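Local coordinates for TarM (Staphylococcus aureus subsp. aureus 21178, PDB 4X7R), which is a GT-B-fold protein of the glycosyl transferase group 1 family, with two Rossmann-like domains and ligands bound in the cleft between them, at residues N24-F29 with N304-I308; T301-F305 with I483-W487; S429-E433 with N473-Y478. The protein carries 1 engineered substitution. All coordinates share one frame; numbering follows the deposited sequence.

Contact 1: residues N24-F29 with N304-I308; sequences NRSKEF and NFVKI. With 3YW ((2S)-2,3-dihydroxypropyl 2-acetamido-2-deoxy-alpha-D-glucopyranoside), chain F.
Asn-24 and Phe-305 meet where helix 17-31 of the N-terminal Rossmann-like domain of this GT-B fold faces the linker that runs on to the C-terminal sheet. With CG swung away from the backbone N (chi1 -166°), the Asn-24 amide reaches the linker backbone. Its ND2 donates to water 1 at 2.8 Å, which in turn donates to Glu-28 OE2 and, weakly, to Val-306 O. Arg-25 lays its CG against the edge of the Phe-305 ring, 3.8 Å from CE2. Its guanidinium travels further, forms a salt bridge with Asp-226, and from NH2 reaches water 3, which donates to Asn-304 OD1. The arginine is thus a second-shell partner of Asn-304, whose amide makes weak hydrogen bonds to O6 of 3YW. Lys-27 bends back to pair with its neighbour Glu-28, NZ to OE2 2.8 Å; its NZ also lies 3.3 Å from Lys-307 NZ, a like-charge approach that is doubtful because Lys-307 is poorly ordered. Glu-28 turns its aliphatic part to the aromatic ring: CB sits over one face of Phe-305 in a CH-pi contact, 3.7 Å from the centroid. Phe-29 forms a T-shaped pair with Phe-305, its face receiving the Phe-305 edge with the planes at 89°. In that pair, Phe-29 CE1 and Phe-305 CE2 come within 4.4 Å.

Contact 2: residues T301-F305 with I483-W487; sequences TISNF and ILEKW. With 3YW ((2S)-2,3-dihydroxypropyl 2-acetamido-2-deoxy-alpha-D-glucopyranoside), chain F.
Ile-302 overlaps the indole of Trp-487, its CD1 lying over one face at 3.9 Å from the centroid of the five-membered ring. CG1 stands beside the backbone N and the chain then runs on extended (chi2 179°), which carries CD1 across the indole while CG2 drops near its nitrogen, 3.5 Å from NE1. CG2 also meets its counterpart on Ile-483, CG2 to CG2 3.7 Å. That same Ile-483 methyl covers the centre of the Phe-305 ring, 3.6 Å from the centroid, on the face opposite the one taken by Glu-28. Phe-305 and Trp-487 have planes only 20° apart but are slid so far that they barely overlap. The packing fixes the linker after strand 299-301, the edge strand of the N-terminal sheet, to helix 480-492, the C-terminal helix that in GT-B folds returns to the first domain. Trp-487 NE1 donates to water 5 at 2.6 Å, and that water donates to Ser-303 O. Lys-486 NZ donates to water 4, which donates to Thr-301 O, and to water 6, which also accepts from Ser-303 N. Ser-303 OG donates to Asn-304 O of the next residue, 2.8 Å away, and accepts from Gln-405 NE2. The direct side-chain contacts are mainly apolar, aliphatic methyls on aromatic faces, while water links Thr-301 O, Ser-303 O and Ser-303 N to the helix side chains.

Contact 3: residues S429-E433 with N473-Y478; sequences SDFIE and NIIEKY
Asn-473 near the end of helix 460-477 reaches across to the backbone of Phe-431, in the weakly bonded helical turn about 429-431, within the C-terminal Rossmann-like domain of the GT-B fold. Its ND2 gives a weak, bent hydrogen bond to Phe-431 O, 2.7 Å long with an N-H...O angle of 124°. That carbonyl also accepts from Asn-437 ND2, while Asn-473 ND2 has a second acceptor in water 8 at 2.8 Å. The other end of the amide is held from its own helix: Lys-477 NZ donates to Asn-473 OD1 at 2.8 Å in the carbonyl plane, which helps fix the amide's rotation. Ile-474, one residue on, sends its CD1 against Phe-431 CB, 3.7 Å away, and shares this apolar patch with Met-413 of helix 407-414. Lys-477 brings its ammonium near Glu-433, but NZ to OE2 is 4.1 Å, too long for a salt bridge. Tyr-478 is the first residue to leave helical geometry. Its side chain crosses that of Phe-431 at about a right angle, and the hydroxyl approaches the Phe-431 ring at its edge, OH to CD2 3.5 Å, where the phenylalanine's chi1 of 47° has turned that edge. The tyrosine hydroxyl is joined to the carboxylate of Asp-430 by water 7, which donates to Asp-430 OD2 at 2.6 Å.

How the contacts relate
Contacts 1 and 2 have centres about 9 Å apart and share Asn-304 and Phe-305, so the Phe-305 ring of the linker is held between helix 17-31 and helix 480-492. Those helices also meet directly, with Phe-29 and Trp-487 paired edge-to-face. Contact 3 lies about 16 Å from contact 1 and 14 Å from contact 2, centre to centre, inside the C-terminal domain. Its two segments fall in sequence between those of contact 2, and helix 460-477 leads directly to helix 480-492. Tyr-478, in that connection, packs against Ser-303 and Val-306. Contacts 1 and 2 hold the outgoing linker against the N-terminal domain and the returning C-terminal helix, while contact 3 packs the end of helix 460-477 just before that return.

Contact 1: residues N24-F29 with N304-I308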
# COMPACT_ATOMS: atom_id res chain seq x y z
N ASN A 24 -5.84 11.08 -1.51
CA ASN A 24 -6.22 12.40 -1.04
C ASN A 24 -5.50 13.47 -1.87
O ASN A 24 -6.13 14.47 -2.20
CB ASN A 24 -5.95 12.59 0.46
CG ASN A 24 -6.65 13.82 0.99
OD1 ASN A 24 -7.81 14.05 0.69
ND2 ASN A 24 -5.96 14.63 1.78
N ARG A 25 -4.23 13.23 -2.25
CA ARG A 25 -3.47 14.15 -3.11
C ARG A 25 -4.14 14.26 -4.46
O ARG A 25 -4.19 15.35 -5.03
CB ARG A 25 -2.02 13.67 -3.29
CG ARG A 25 -1.09 14.80 -3.77
CD ARG A 25 0.27 14.35 -4.23
NE ARG A 25 0.97 13.57 -3.21
CZ ARG A 25 1.66 12.46 -3.46
NH1 ARG A 25 1.73 11.99 -4.70
NH2 ARG A 25 2.25 11.80 -2.48
N SER A 26 -4.64 13.13 -5.01
CA SER A 26 -5.32 13.14 -6.31
C SER A 26 -6.57 13.99 -6.22
O SER A 26 -6.80 14.85 -7.09
CB SER A 26 -5.68 11.72 -6.73
OG SER A 26 -6.39 11.81 -7.95
N LYS A 27 -7.36 13.81 -5.15
CA LYS A 27 -8.57 14.62 -4.93
C LYS A 27 -8.24 16.12 -4.90
O LYS A 27 -8.91 16.91 -5.55
CB LYS A 27 -9.29 14.20 -3.63
CG LYS A 27 -10.54 15.04 -3.38
CD LYS A 27 -10.94 15.10 -1.94
CE LYS A 27 -10.67 16.45 -1.34
NZ LYS A 27 -10.10 16.33 0.04
N GLU A 28 -7.16 16.50 -4.19
CA GLU A 28 -6.75 17.91 -4.09
C GLU A 28 -6.28 18.51 -5.41
O GLU A 28 -6.67 19.62 -5.72
CB GLU A 28 -5.73 18.12 -2.95
CG GLU A 28 -6.33 17.89 -1.57
CD GLU A 28 -7.52 18.74 -1.16
OE1 GLU A 28 -7.79 19.78 -1.81
OE2 GLU A 28 -8.19 18.37 -0.16
N PHE A 29 -5.47 17.75 -6.21
CA PHE A 29 -5.04 18.25 -7.52
C PHE A 29 -6.22 18.41 -8.51
O PHE A 29 -6.30 19.43 -9.21
CB PHE A 29 -3.87 17.42 -8.10
CG PHE A 29 -2.54 17.57 -7.39
CD1 PHE A 29 -2.08 18.83 -6.99
CD2 PHE A 29 -1.68 16.48 -7.23
CE1 PHE A 29 -0.83 18.98 -6.38
CE2 PHE A 29 -0.40 16.65 -6.69
CZ PHE A 29 -0.01 17.89 -6.22
N ASN A 304 1.87 15.94 3.85
CA ASN A 304 0.76 15.27 3.18
C ASN A 304 -0.42 16.23 3.29
O ASN A 304 -0.53 16.96 4.29
CB ASN A 304 0.33 14.02 3.95
CG ASN A 304 1.17 12.82 3.70
OD1 ASN A 304 1.42 12.47 2.55
ND2 ASN A 304 1.65 12.19 4.77
N PHE A 305 -1.34 16.19 2.29
CA PHE A 305 -2.56 16.96 2.37
C PHE A 305 -3.38 16.36 3.51
O PHE A 305 -3.29 15.15 3.76
CB PHE A 305 -3.36 16.86 1.08
CG PHE A 305 -2.94 17.79 -0.04
CD1 PHE A 305 -3.27 19.15 0.00
CD2 PHE A 305 -2.24 17.31 -1.14
CE1 PHE A 305 -2.94 20.00 -1.06
CE2 PHE A 305 -1.90 18.16 -2.20
CZ PHE A 305 -2.27 19.50 -2.16
N VAL A 306 -4.17 17.17 4.19
CA VAL A 306 -5.00 16.73 5.30
C VAL A 306 -6.48 16.95 4.98
O VAL A 306 -6.86 18.00 4.45
CB VAL A 306 -4.52 17.33 6.66
CG1 VAL A 306 -4.91 18.79 6.82
CG2 VAL A 306 -5.08 16.55 7.81
N LYS A 307 -7.31 15.94 5.25
CA LYS A 307 -8.74 16.02 5.00
C LYS A 307 -9.43 16.39 6.29
O LYS A 307 -9.52 15.57 7.20
CB LYS A 307 -9.28 14.70 4.42
CG LYS A 307 -10.72 14.80 3.90
CD LYS A 307 -11.32 13.41 3.58
CE LYS A 307 -11.06 12.85 2.19
NZ LYS A 307 -11.74 13.65 1.13
N ILE A 308 -9.86 17.64 6.39
CA ILE A 308 -10.57 18.14 7.56
C ILE A 308 -12.06 18.05 7.30
O ILE A 308 -12.64 18.87 6.58
CB ILE A 308 -10.09 19.52 8.07
CG1 ILE A 308 -8.60 19.46 8.49
CG2 ILE A 308 -10.95 20.00 9.26
CD1 ILE A 308 -7.80 20.67 8.17
O3A 3YW F . 6.79 1.94 2.86
C4A 3YW F . 3.97 4.29 3.59
C5A 3YW F . 4.98 3.20 3.82
O5 3YW F . 3.48 7.24 4.30
C6A 3YW F . 5.91 3.03 2.64
C5 3YW F . 2.50 7.97 5.04
C6 3YW F . 1.85 8.93 4.08
C4 3YW F . 3.18 8.62 6.24
O6 3YW F . 2.80 9.82 3.50
C3 3YW F . 3.67 7.52 7.18
O4 3YW F . 2.25 9.45 6.94
O3 3YW F . 4.34 8.06 8.31
O7 3YW F . 6.84 5.59 7.73
C7 3YW F . 5.80 4.95 7.87
C8 3YW F . 5.71 3.75 8.76
N2 3YW F . 4.68 5.30 7.23
C2 3YW F . 4.55 6.51 6.44
C1 3YW F . 4.12 6.18 5.00
O1 3YW F . 3.54 4.93 4.80
O2 3YW F . 4.30 1.97 4.07
O HOH W 1 -7.07 17.16 1.91
O HOH W 2 -3.27 12.85 2.78
O HOH W 3 2.53 13.10 0.28

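Contact 2: residues T301-F305 with I483-W487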
# COMPACT_ATOMS: atom_id res chain seq x y z
N THR A 301 10.40 20.19 1.65
CA THR A 301 9.44 19.72 2.63
C THR A 301 8.06 20.07 2.14
O THR A 301 7.78 21.24 1.86
CB THR A 301 9.69 20.34 4.01
OG1 THR A 301 10.93 19.86 4.53
CG2 THR A 301 8.55 20.01 5.00
N ILE A 302 7.20 19.06 1.99
CA ILE A 302 5.80 19.30 1.66
C ILE A 302 5.02 18.27 2.48
O ILE A 302 5.16 17.09 2.23
CB ILE A 302 5.41 19.25 0.13
CG1 ILE A 302 6.31 20.12 -0.74
CG2 ILE A 302 3.92 19.62 -0.07
CD1 ILE A 302 5.97 20.07 -2.25
N SER A 303 4.22 18.71 3.43
CA SER A 303 3.36 17.84 4.25
C SER A 303 2.37 17.09 3.36
O SER A 303 1.99 17.59 2.30
CB SER A 303 2.52 18.70 5.20
OG SER A 303 1.51 17.95 5.86
N ASN A 304 1.87 15.94 3.85
CA ASN A 304 0.76 15.27 3.18
C ASN A 304 -0.42 16.23 3.29
O ASN A 304 -0.53 16.96 4.29
CB ASN A 304 0.33 14.02 3.95
CG ASN A 304 1.17 12.82 3.70
OD1 ASN A 304 1.42 12.47 2.55
ND2 ASN A 304 1.65 12.19 4.77
N PHE A 305 -1.34 16.19 2.29
CA PHE A 305 -2.56 16.96 2.37
C PHE A 305 -3.38 16.36 3.51
O PHE A 305 -3.29 15.15 3.76
CB PHE A 305 -3.36 16.86 1.08
CG PHE A 305 -2.94 17.79 -0.04
CD1 PHE A 305 -3.27 19.15 0.00
CD2 PHE A 305 -2.24 17.31 -1.14
CE1 PHE A 305 -2.94 20.00 -1.06
CE2 PHE A 305 -1.90 18.16 -2.20
CZ PHE A 305 -2.27 19.50 -2.16
N ILE A 483 -0.16 23.85 1.12
CA ILE A 483 0.39 22.60 0.59
C ILE A 483 0.32 22.60 -0.92
O ILE A 483 1.33 22.35 -1.57
CB ILE A 483 -0.21 21.34 1.28
CG1 ILE A 483 0.21 21.31 2.77
CG2 ILE A 483 0.26 20.05 0.57
CD1 ILE A 483 -0.66 20.45 3.73
N LEU A 484 -0.85 22.96 -1.48
CA LEU A 484 -1.03 23.08 -2.92
C LEU A 484 -0.10 24.15 -3.51
O LEU A 484 0.51 23.91 -4.52
CB LEU A 484 -2.48 23.41 -3.23
CG LEU A 484 -2.84 23.66 -4.67
CD1 LEU A 484 -2.71 22.33 -5.54
CD2 LEU A 484 -4.20 24.28 -4.76
N GLU A 485 0.06 25.29 -2.85
CA GLU A 485 0.99 26.33 -3.32
C GLU A 485 2.45 25.86 -3.30
O GLU A 485 3.20 26.25 -4.17
CB GLU A 485 0.84 27.61 -2.51
CG GLU A 485 -0.43 28.37 -2.84
CD GLU A 485 -0.88 29.28 -1.70
OE1 GLU A 485 -0.02 29.68 -0.88
OE2 GLU A 485 -2.09 29.58 -1.62
N LYS A 486 2.83 24.99 -2.32
CA LYS A 486 4.16 24.40 -2.26
C LYS A 486 4.45 23.53 -3.47
O LYS A 486 5.55 23.62 -4.02
CB LYS A 486 4.39 23.62 -0.95
CG LYS A 486 4.74 24.58 0.19
CD LYS A 486 4.60 23.88 1.54
CE LYS A 486 4.85 24.88 2.66
NZ LYS A 486 5.25 24.17 3.89
N TRP A 487 3.48 22.71 -3.89
CA TRP A 487 3.58 21.85 -5.07
C TRP A 487 3.65 22.70 -6.33
O TRP A 487 4.48 22.43 -7.19
CB TRP A 487 2.38 20.89 -5.17
CG TRP A 487 2.50 19.65 -4.31
CD1 TRP A 487 1.74 19.33 -3.23
CD2 TRP A 487 3.41 18.55 -4.52
NE1 TRP A 487 2.13 18.10 -2.73
CE2 TRP A 487 3.15 17.60 -3.51
CE3 TRP A 487 4.44 18.30 -5.44
CZ2 TRP A 487 3.84 16.38 -3.44
CZ3 TRP A 487 5.13 17.09 -5.36
CH2 TRP A 487 4.83 16.15 -4.37
O3A 3YW F . 6.79 1.94 2.86
C4A 3YW F . 3.97 4.29 3.59
C5A 3YW F . 4.98 3.20 3.82
O5 3YW F . 3.48 7.24 4.30
C6A 3YW F . 5.91 3.03 2.64
C5 3YW F . 2.50 7.97 5.04
C6 3YW F . 1.85 8.93 4.08
C4 3YW F . 3.18 8.62 6.24
O6 3YW F . 2.80 9.82 3.50
C3 3YW F . 3.67 7.52 7.18
O4 3YW F . 2.25 9.45 6.94
O3 3YW F . 4.34 8.06 8.31
O7 3YW F . 6.84 5.59 7.73
C7 3YW F . 5.80 4.95 7.87
C8 3YW F . 5.71 3.75 8.76
N2 3YW F . 4.68 5.30 7.23
C2 3YW F . 4.55 6.51 6.44
C1 3YW F . 4.12 6.18 5.00
O1 3YW F . 3.54 4.93 4.80
O2 3YW F . 4.30 1.97 4.07
O HOH W 4 7.69 23.36 3.52
O HOH W 5 1.47 16.91 -0.51
O HOH W 6 4.04 21.68 4.18

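Contact 3: residues S429-E433 with N473-Y478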
# COMPACT_ATOMS: atom_id res chain seq x y z
N SER A 429 6.18 15.41 17.00
CA SER A 429 6.52 16.73 17.59
C SER A 429 6.18 17.91 16.68
O SER A 429 6.19 19.04 17.13
CB SER A 429 7.97 16.78 18.06
OG SER A 429 8.83 16.52 16.96
N ASP A 430 5.87 17.66 15.40
CA ASP A 430 5.45 18.73 14.50
C ASP A 430 4.05 19.18 14.87
O ASP A 430 3.76 20.38 14.81
CB ASP A 430 5.40 18.24 13.06
CG ASP A 430 6.72 18.25 12.33
OD1 ASP A 430 7.76 18.41 13.00
OD2 ASP A 430 6.71 18.18 11.10
N PHE A 431 3.18 18.22 15.23
CA PHE A 431 1.78 18.56 15.49
C PHE A 431 1.28 18.39 16.92
O PHE A 431 0.30 19.02 17.29
CB PHE A 431 0.86 17.90 14.45
CG PHE A 431 1.16 16.44 14.20
CD1 PHE A 431 0.72 15.47 15.10
CD2 PHE A 431 1.85 16.03 13.07
CE1 PHE A 431 1.00 14.12 14.88
CE2 PHE A 431 2.15 14.69 12.86
CZ PHE A 431 1.71 13.74 13.77
N ILE A 432 1.94 17.54 17.72
CA ILE A 432 1.52 17.37 19.11
C ILE A 432 2.20 18.46 19.93
O ILE A 432 3.42 18.62 19.83
CB ILE A 432 1.76 15.94 19.68
CG1 ILE A 432 1.02 14.86 18.85
CG2 ILE A 432 1.41 15.87 21.19
CD1 ILE A 432 1.40 13.40 19.20
N GLU A 433 1.41 19.22 20.74
CA GLU A 433 1.91 20.25 21.65
C GLU A 433 1.71 19.64 23.03
O GLU A 433 0.57 19.54 23.51
CB GLU A 433 1.16 21.58 21.47
CG GLU A 433 1.40 22.21 20.11
CD GLU A 433 0.98 23.66 19.90
OE1 GLU A 433 -0.09 24.05 20.42
OE2 GLU A 433 1.69 24.38 19.16
N ASN A 473 -5.11 22.91 15.96
CA ASN A 473 -3.69 22.90 15.57
C ASN A 473 -3.49 22.34 14.18
O ASN A 473 -2.66 22.85 13.45
CB ASN A 473 -2.83 22.14 16.59
CG ASN A 473 -1.35 22.49 16.48
OD1 ASN A 473 -0.96 23.66 16.38
ND2 ASN A 473 -0.49 21.50 16.50
N ILE A 474 -4.27 21.30 13.80
CA ILE A 474 -4.16 20.69 12.46
C ILE A 474 -4.67 21.66 11.40
O ILE A 474 -4.01 21.86 10.38
CB ILE A 474 -4.82 19.26 12.36
CG1 ILE A 474 -4.22 18.26 13.39
CG2 ILE A 474 -4.76 18.70 10.93
CD1 ILE A 474 -2.67 18.12 13.45
N ILE A 475 -5.85 22.26 11.65
CA ILE A 475 -6.48 23.23 10.74
C ILE A 475 -5.49 24.37 10.48
O ILE A 475 -5.19 24.67 9.33
CB ILE A 475 -7.84 23.72 11.31
CG1 ILE A 475 -8.91 22.62 11.15
CG2 ILE A 475 -8.30 25.03 10.66
CD1 ILE A 475 -10.21 22.86 11.95
N GLU A 476 -4.91 24.91 11.54
CA GLU A 476 -3.97 26.01 11.42
C GLU A 476 -2.67 25.71 10.66
O GLU A 476 -2.25 26.51 9.83
CB GLU A 476 -3.68 26.58 12.78
CG GLU A 476 -2.92 27.88 12.70
CD GLU A 476 -2.47 28.40 14.05
OE1 GLU A 476 -3.19 28.17 15.05
OE2 GLU A 476 -1.39 29.04 14.09
N LYS A 477 -2.05 24.57 10.94
CA LYS A 477 -0.75 24.29 10.38
C LYS A 477 -0.69 23.46 9.11
O LYS A 477 0.39 23.39 8.50
CB LYS A 477 0.18 23.74 11.48
CG LYS A 477 0.36 24.74 12.64
CD LYS A 477 1.27 24.17 13.73
CE LYS A 477 1.76 25.21 14.72
NZ LYS A 477 0.65 25.80 15.51
N TYR A 478 -1.82 22.85 8.68
CA TYR A 478 -1.83 22.01 7.49
C TYR A 478 -2.89 22.43 6.45
O TYR A 478 -3.61 21.58 5.89
CB TYR A 478 -2.00 20.54 7.90
CG TYR A 478 -0.88 20.05 8.78
CD1 TYR A 478 0.32 19.61 8.23
CD2 TYR A 478 -0.96 20.17 10.16
CE1 TYR A 478 1.40 19.25 9.03
CE2 TYR A 478 0.11 19.78 10.98
CZ TYR A 478 1.26 19.28 10.41
OH TYR A 478 2.32 18.93 11.20
O HOH W 7 4.43 17.89 9.93
O HOH W 8 2.22 22.31 16.59